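Local coordinates for leucine rich repeat and phosphatase domain containing protein (Entamoeba histolytica, PDB 3EMU) that probably hydrolyses phosphate esters on phosphorylated proteins or other substrates, as a member of the dual specificity phosphatase family, at residues 107-117 with 138-148. Residues are numbered along the deposited sequence; the frame is centred on the assembly and turned at random.
Sequences AFLMYYQRLSF and ILQLKLFEKKL
Within the helical layer of a dual specificity phosphatase catalytic domain, Phe117 at the start of helix 117-127 plugs into the last helix, 135-151, as a knob between Ile138, Leu141, Lys142 and Glu145. Its CG stands anti to the backbone N (chi1 158°), which carries the ring across to that helix. There CZ lies 3.7 Å from Ile138 CG2 and CE1 3.8 Å from Leu141 CD1, two branched side chains that cross the ring at about a right angle. Lys142 suits the margin of this hole: its extended aliphatic chain lays CE 3.9 Å from Phe117 CE2 while the ammonium group continues past the ring.

Glu145 closes the hole on a polar note. With its chain extended beyond CG, it brings OE2 to 3.0 Å from Phe117 N, accepting a fairly straight bond (162° at the hydrogen) from above the carboxylate plane. Because a first-turn amide of a helix lacks an intrahelical acceptor, the carboxylate fills that need, and its negative charge should sit favourably beside the positive end of the helix dipole. Ser116, the N-cap, accepts a weak hydrogen bond on OG from Asn119 N.

The 107-112 turns run nearly parallel to 138-148, their axes 17° apart. Small Ala107 admits both Leu141 and the edge of Phe144, whose CE2 comes 3.3 Å from Ala107 O. The flexible Met110 bends at chi3, setting CE 3.6 Å from Glu145 CB. Farther along, Leu148 CD2 meets the edge of the Tyr111 ring.

Leu141 also touches Ala103 and Ile106, farther back on helix 100-112, while Phe144 reaches Ile73 of helix 68-85 and Met110 touches Ala120 of helix 117-127.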
ATOM      1  N   ALA A 107       5.029   4.289   1.192  1.00 56.77           N
ATOM      2  CA  ALA A 107       6.043   3.854   2.134  1.00 56.77           C
ATOM      3  C   ALA A 107       6.859   2.679   1.567  1.00 57.71           C
ATOM      4  O   ALA A 107       8.119   2.675   1.613  1.00 57.91           O
ATOM      5  CB  ALA A 107       5.416   3.479   3.451  1.00 55.70           C
ATOM      6  N   PHE A 108       6.148   1.687   1.021  1.00 57.67           N
ATOM      7  CA  PHE A 108       6.786   0.552   0.411  1.00 57.23           C
ATOM      8  C   PHE A 108       7.782   0.896  -0.715  1.00 58.37           C
ATOM      9  O   PHE A 108       8.898   0.373  -0.743  1.00 59.72           O
ATOM     10  CB  PHE A 108       5.767  -0.462  -0.100  1.00 57.05           C
ATOM     11  CG  PHE A 108       6.399  -1.581  -0.864  1.00 57.38           C
ATOM     12  CD1 PHE A 108       7.114  -2.607  -0.181  1.00 56.27           C
ATOM     13  CD2 PHE A 108       6.357  -1.602  -2.258  1.00 53.83           C
ATOM     14  CE1 PHE A 108       7.763  -3.632  -0.871  1.00 50.85           C
ATOM     15  CE2 PHE A 108       7.000  -2.625  -2.953  1.00 53.50           C
ATOM     16  CZ  PHE A 108       7.712  -3.639  -2.253  1.00 52.46           C
ATOM     17  N   LEU A 109       7.376   1.726  -1.669  1.00 58.77           N
ATOM     18  CA  LEU A 109       8.234   2.105  -2.786  1.00 58.92           C
ATOM     19  C   LEU A 109       9.386   3.029  -2.346  1.00 59.09           C
ATOM     20  O   LEU A 109      10.475   2.972  -2.923  1.00 59.52           O
ATOM     21  CB  LEU A 109       7.417   2.842  -3.830  1.00 58.90           C
ATOM     22  CG  LEU A 109       6.270   2.146  -4.586  1.00 58.80           C
ATOM     23  CD1 LEU A 109       5.527   3.219  -5.438  1.00 56.20           C
ATOM     24  CD2 LEU A 109       6.755   1.012  -5.480  1.00 54.71           C
ATOM     25  N   MET A 110       9.134   3.908  -1.376  1.00 57.78           N
ATOM     26  CA  MET A 110      10.209   4.657  -0.780  1.00 57.88           C
ATOM     27  C   MET A 110      11.366   3.666  -0.448  1.00 59.66           C
ATOM     28  O   MET A 110      12.511   3.869  -0.861  1.00 60.00           O
ATOM     29  CB  MET A 110       9.732   5.438   0.462  1.00 57.05           C
ATOM     30  CG  MET A 110       8.770   6.652   0.149  1.00 51.94           C
ATOM     31  SD  MET A 110       7.925   7.374   1.539  1.00 44.43           S
ATOM     32  CE  MET A 110       9.258   8.010   2.550  1.00 53.40           C
ATOM     33  N   TYR A 111      11.041   2.562   0.225  1.00 59.72           N
ATOM     34  CA  TYR A 111      12.026   1.612   0.716  1.00 59.88           C
ATOM     35  C   TYR A 111      12.568   0.744  -0.423  1.00 60.65           C
ATOM     36  O   TYR A 111      13.789   0.580  -0.591  1.00 59.42           O
ATOM     37  CB  TYR A 111      11.336   0.718   1.748  1.00 59.81           C
ATOM     38  CG  TYR A 111      12.160  -0.398   2.323  1.00 59.78           C
ATOM     39  CD1 TYR A 111      13.133  -0.148   3.302  1.00 59.67           C
ATOM     40  CD2 TYR A 111      11.966  -1.715   1.908  1.00 61.25           C
ATOM     41  CE1 TYR A 111      13.896  -1.169   3.833  1.00 58.87           C
ATOM     42  CE2 TYR A 111      12.734  -2.780   2.444  1.00 60.32           C
ATOM     43  CZ  TYR A 111      13.707  -2.485   3.402  1.00 61.39           C
ATOM     44  OH  TYR A 111      14.452  -3.498   3.966  1.00 60.42           O
ATOM     45  N   TYR A 112      11.637   0.197  -1.210  1.00 60.18           N
ATOM     46  CA  TYR A 112      11.932  -0.805  -2.206  1.00 60.59           C
ATOM     47  C   TYR A 112      12.593  -0.269  -3.478  1.00 61.75           C
ATOM     48  O   TYR A 112      13.228  -1.037  -4.215  1.00 62.20           O
ATOM     49  CB  TYR A 112      10.643  -1.479  -2.616  1.00 60.89           C
ATOM     50  CG  TYR A 112      10.803  -2.787  -3.322  1.00 61.79           C
ATOM     51  CD1 TYR A 112      11.090  -3.941  -2.597  1.00 63.14           C
ATOM     52  CD2 TYR A 112      10.610  -2.889  -4.698  1.00 62.69           C
ATOM     53  CE1 TYR A 112      11.203  -5.139  -3.205  1.00 64.29           C
ATOM     54  CE2 TYR A 112      10.736  -4.104  -5.338  1.00 65.60           C
ATOM     55  CZ  TYR A 112      11.024  -5.235  -4.564  1.00 67.61           C
ATOM     56  OH  TYR A 112      11.149  -6.491  -5.137  1.00 74.32           O
ATOM     57  N   GLN A 113      12.433   1.015  -3.765  1.00 61.32           N
ATOM     58  CA  GLN A 113      13.021   1.563  -4.974  1.00 62.33           C
ATOM     59  C   GLN A 113      13.785   2.807  -4.632  1.00 63.18           C
ATOM     60  O   GLN A 113      14.081   3.565  -5.511  1.00 64.00           O
ATOM     61  CB  GLN A 113      11.928   1.885  -6.004  1.00 62.44           C
ATOM     62  CG  GLN A 113      11.198   0.645  -6.426  1.00 60.78           C
ATOM     63  CD  GLN A 113      10.227   0.892  -7.548  1.00 63.35           C
ATOM     64  OE1 GLN A 113       9.662   1.990  -7.669  1.00 64.18           O
ATOM     65  NE2 GLN A 113      10.013  -0.124  -8.385  1.00 58.80           N
ATOM     66  N   ARG A 114      14.084   3.012  -3.348  1.00 64.43           N
ATOM     67  CA  ARG A 114      14.771   4.224  -2.863  1.00 66.20           C
ATOM     68  C   ARG A 114      14.239   5.487  -3.521  1.00 66.52           C
ATOM     69  O   ARG A 114      14.967   6.189  -4.271  1.00 67.31           O
ATOM     70  CB  ARG A 114      16.327   4.172  -3.014  1.00 66.51           C
ATOM     71  CG  ARG A 114      16.860   3.696  -4.363  1.00 68.25           C
ATOM     72  CD  ARG A 114      18.408   3.491  -4.276  1.00 73.79           C
ATOM     73  NE  ARG A 114      19.114   4.660  -3.732  1.00 76.22           N
ATOM     74  CZ  ARG A 114      19.848   5.498  -4.474  1.00 82.10           C
ATOM     75  NH1 ARG A 114      19.998   5.290  -5.785  1.00 82.04           N
ATOM     76  NH2 ARG A 114      20.442   6.548  -3.913  1.00 84.33           N
ATOM     77  N   LEU A 115      12.979   5.796  -3.225  1.00 65.20           N
ATOM     78  CA  LEU A 115      12.416   7.029  -3.706  1.00 63.27           C
ATOM     79  C   LEU A 115      12.243   7.952  -2.527  1.00 62.30           C
ATOM     80  O   LEU A 115      11.988   7.531  -1.383  1.00 62.35           O
ATOM     81  CB  LEU A 115      11.079   6.778  -4.434  1.00 63.66           C
ATOM     82  CG  LEU A 115      11.161   5.798  -5.603  1.00 63.34           C
ATOM     83  CD1 LEU A 115       9.797   5.608  -6.249  1.00 62.69           C
ATOM     84  CD2 LEU A 115      12.178   6.289  -6.665  1.00 60.69           C
ATOM     85  N   SER A 116      12.403   9.234  -2.781  1.00 61.35           N
ATOM     86  CA  SER A 116      11.976  10.195  -1.803  1.00 61.38           C
ATOM     87  C   SER A 116      10.438  10.075  -1.633  1.00 60.27           C
ATOM     88  O   SER A 116       9.757   9.445  -2.459  1.00 59.68           O
ATOM     89  CB  SER A 116      12.365  11.598  -2.260  1.00 60.59           C
ATOM     90  OG  SER A 116      11.778  11.846  -3.511  1.00 62.83           O
ATOM     91  N   PHE A 117       9.923  10.680  -0.570  1.00 60.03           N
ATOM     92  CA  PHE A 117       8.498  10.756  -0.402  1.00 61.24           C
ATOM     93  C   PHE A 117       7.792  11.297  -1.668  1.00 61.29           C
ATOM     94  O   PHE A 117       6.906  10.636  -2.221  1.00 61.12           O
ATOM     95  CB  PHE A 117       8.062  11.539   0.861  1.00 60.88           C
ATOM     96  CG  PHE A 117       6.657  12.054   0.732  1.00 61.68           C
ATOM     97  CD1 PHE A 117       5.578  11.157   0.792  1.00 59.35           C
ATOM     98  CD2 PHE A 117       6.417  13.404   0.419  1.00 57.92           C
ATOM     99  CE1 PHE A 117       4.265  11.598   0.583  1.00 60.98           C
ATOM    100  CE2 PHE A 117       5.125  13.854   0.202  1.00 58.93           C
ATOM    101  CZ  PHE A 117       4.037  12.952   0.276  1.00 60.93           C
ATOM    102  N   ILE A 138       0.489  12.097   5.294  1.00 60.53           N
ATOM    103  CA  ILE A 138       1.613  12.629   4.519  1.00 61.02           C
ATOM    104  C   ILE A 138       2.786  12.930   5.491  1.00 61.75           C
ATOM    105  O   ILE A 138       3.954  12.563   5.241  1.00 61.61           O
ATOM    106  CB  ILE A 138       1.245  13.938   3.771  1.00 61.25           C
ATOM    107  CG1 ILE A 138       0.226  13.704   2.632  1.00 61.14           C
ATOM    108  CG2 ILE A 138       2.502  14.610   3.201  1.00 58.84           C
ATOM    109  CD1 ILE A 138       0.575  12.646   1.667  1.00 59.71           C
ATOM    110  N   LEU A 139       2.437  13.565   6.607  1.00 60.79           N
ATOM    111  CA  LEU A 139       3.371  13.886   7.649  1.00 62.35           C
ATOM    112  C   LEU A 139       4.079  12.632   8.205  1.00 62.31           C
ATOM    113  O   LEU A 139       5.309  12.626   8.359  1.00 62.99           O
ATOM    114  CB  LEU A 139       2.596  14.566   8.751  1.00 63.19           C
ATOM    115  CG  LEU A 139       3.238  15.620   9.616  1.00 67.20           C
ATOM    116  CD1 LEU A 139       3.966  16.650   8.757  1.00 69.26           C
ATOM    117  CD2 LEU A 139       2.104  16.264  10.455  1.00 69.62           C
ATOM    118  N   GLN A 140       3.311  11.585   8.512  1.00 61.13           N
ATOM    119  CA  GLN A 140       3.896  10.298   8.924  1.00 61.26           C
ATOM    120  C   GLN A 140       4.796   9.661   7.859  1.00 60.33           C
ATOM    121  O   GLN A 140       5.746   8.938   8.177  1.00 58.87           O
ATOM    122  CB  GLN A 140       2.801   9.303   9.329  1.00 60.29           C
ATOM    123  CG  GLN A 140       2.053   9.718  10.590  1.00 62.89           C
ATOM    124  CD  GLN A 140       0.964   8.707  11.024  1.00 62.92           C
ATOM    125  OE1 GLN A 140       1.279   7.547  11.349  1.00 60.78           O
ATOM    126  NE2 GLN A 140      -0.303   9.160  11.066  1.00 60.00           N
ATOM    127  N   LEU A 141       4.476   9.900   6.589  1.00 59.85           N
ATOM    128  CA  LEU A 141       5.321   9.384   5.513  1.00 60.08           C
ATOM    129  C   LEU A 141       6.657  10.136   5.501  1.00 60.54           C
ATOM    130  O   LEU A 141       7.697   9.555   5.246  1.00 59.00           O
ATOM    131  CB  LEU A 141       4.618   9.479   4.159  1.00 59.55           C
ATOM    132  CG  LEU A 141       3.518   8.407   3.923  1.00 60.76           C
ATOM    133  CD1 LEU A 141       2.799   8.676   2.598  1.00 55.80           C
ATOM    134  CD2 LEU A 141       4.072   6.946   3.979  1.00 54.00           C
ATOM    135  N   LYS A 142       6.593  11.433   5.805  1.00 61.40           N
ATOM    136  CA  LYS A 142       7.796  12.238   5.901  1.00 62.36           C
ATOM    137  C   LYS A 142       8.662  11.809   7.087  1.00 61.85           C
ATOM    138  O   LYS A 142       9.864  11.900   7.020  1.00 61.57           O
ATOM    139  CB  LYS A 142       7.454  13.740   5.941  1.00 61.78           C
ATOM    140  CG  LYS A 142       7.152  14.253   4.562  1.00 62.72           C
ATOM    141  CD  LYS A 142       6.591  15.666   4.593  1.00 66.39           C
ATOM    142  CE  LYS A 142       6.132  16.122   3.184  1.00 65.39           C
ATOM    143  NZ  LYS A 142       5.367  17.423   3.255  1.00 67.46           N
ATOM    144  N   LEU A 143       8.025  11.368   8.167  1.00 62.11           N
ATOM    145  CA  LEU A 143       8.734  10.831   9.304  1.00 62.40           C
ATOM    146  C   LEU A 143       9.447   9.570   8.905  1.00 61.85           C
ATOM    147  O   LEU A 143      10.578   9.344   9.296  1.00 62.51           O
ATOM    148  CB  LEU A 143       7.774  10.471  10.414  1.00 62.70           C
ATOM    149  CG  LEU A 143       8.045  11.123  11.764  1.00 68.18           C
ATOM    150  CD1 LEU A 143       7.374  12.497  11.746  1.00 72.57           C
ATOM    151  CD2 LEU A 143       7.462  10.314  12.928  1.00 71.57           C
ATOM    152  N   PHE A 144       8.773   8.736   8.136  1.00 60.67           N
ATOM    153  CA  PHE A 144       9.426   7.549   7.627  1.00 60.42           C
ATOM    154  C   PHE A 144      10.633   7.893   6.724  1.00 60.85           C
ATOM    155  O   PHE A 144      11.652   7.226   6.793  1.00 60.49           O
ATOM    156  CB  PHE A 144       8.419   6.679   6.869  1.00 58.95           C
ATOM    157  CG  PHE A 144       8.997   5.395   6.317  1.00 55.84           C
ATOM    158  CD1 PHE A 144       9.676   4.509   7.137  1.00 53.55           C
ATOM    159  CD2 PHE A 144       8.823   5.068   4.979  1.00 53.39           C
ATOM    160  CE1 PHE A 144      10.196   3.313   6.623  1.00 53.16           C
ATOM    161  CE2 PHE A 144       9.330   3.881   4.432  1.00 53.48           C
ATOM    162  CZ  PHE A 144      10.018   2.995   5.256  1.00 53.26           C
ATOM    163  N   GLU A 145      10.482   8.899   5.860  1.00 61.41           N
ATOM    164  CA  GLU A 145      11.543   9.363   4.983  1.00 62.63           C
ATOM    165  C   GLU A 145      12.817   9.645   5.842  1.00 63.68           C
ATOM    166  O   GLU A 145      13.899   9.111   5.552  1.00 63.21           O
ATOM    167  CB  GLU A 145      11.086  10.630   4.275  1.00 62.30           C
ATOM    168  CG  GLU A 145      12.016  11.149   3.176  1.00 63.94           C
ATOM    169  CD  GLU A 145      11.459  12.383   2.479  1.00 63.94           C
ATOM    170  OE1 GLU A 145      10.963  13.324   3.149  1.00 67.56           O
ATOM    171  OE2 GLU A 145      11.491  12.414   1.250  1.00 65.01           O
ATOM    172  N   LYS A 146      12.647  10.426   6.914  1.00 63.62           N
ATOM    173  CA  LYS A 146      13.743  10.753   7.810  1.00 65.22           C
ATOM    174  C   LYS A 146      14.340   9.513   8.452  1.00 64.95           C
ATOM    175  O   LYS A 146      15.565   9.419   8.596  1.00 64.53           O
ATOM    176  CB  LYS A 146      13.287  11.664   8.923  1.00 65.62           C
ATOM    177  CG  LYS A 146      13.313  13.109   8.603  1.00 71.56           C
ATOM    178  CD  LYS A 146      14.652  13.724   8.995  1.00 79.31           C
ATOM    179  CE  LYS A 146      14.940  14.953   8.094  1.00 82.90           C
ATOM    180  NZ  LYS A 146      16.411  15.153   7.965  1.00 81.89           N
ATOM    181  N   LYS A 147      13.478   8.585   8.874  1.00 64.92           N
ATOM    182  CA  LYS A 147      13.942   7.355   9.554  1.00 64.15           C
ATOM    183  C   LYS A 147      14.838   6.534   8.634  1.00 64.22           C
ATOM    184  O   LYS A 147      15.859   6.005   9.047  1.00 63.50           O
ATOM    185  CB  LYS A 147      12.775   6.513  10.045  1.00 63.39           C
ATOM    186  CG  LYS A 147      13.194   5.146  10.578  1.00 62.01           C
ATOM    187  CD  LYS A 147      13.689   5.337  12.004  1.00 60.67           C
ATOM    188  CE  LYS A 147      14.227   4.051  12.642  1.00 64.47           C
ATOM    189  NZ  LYS A 147      14.628   4.328  14.106  1.00 67.09           N
ATOM    190  N   LEU A 148      14.443   6.449   7.374  1.00 65.15           N
ATOM    191  CA  LEU A 148      15.171   5.710   6.391  1.00 65.96           C
ATOM    192  C   LEU A 148      16.539   6.389   6.143  1.00 67.34           C
ATOM    193  O   LEU A 148      17.563   5.728   5.982  1.00 67.26           O
ATOM    194  CB  LEU A 148      14.367   5.648   5.088  1.00 65.34           C
ATOM    195  CG  LEU A 148      13.270   4.562   4.918  1.00 67.52           C
ATOM    196  CD1 LEU A 148      12.855   4.385   3.485  1.00 66.29           C
ATOM    197  CD2 LEU A 148      13.704   3.231   5.456  1.00 67.73           C
TER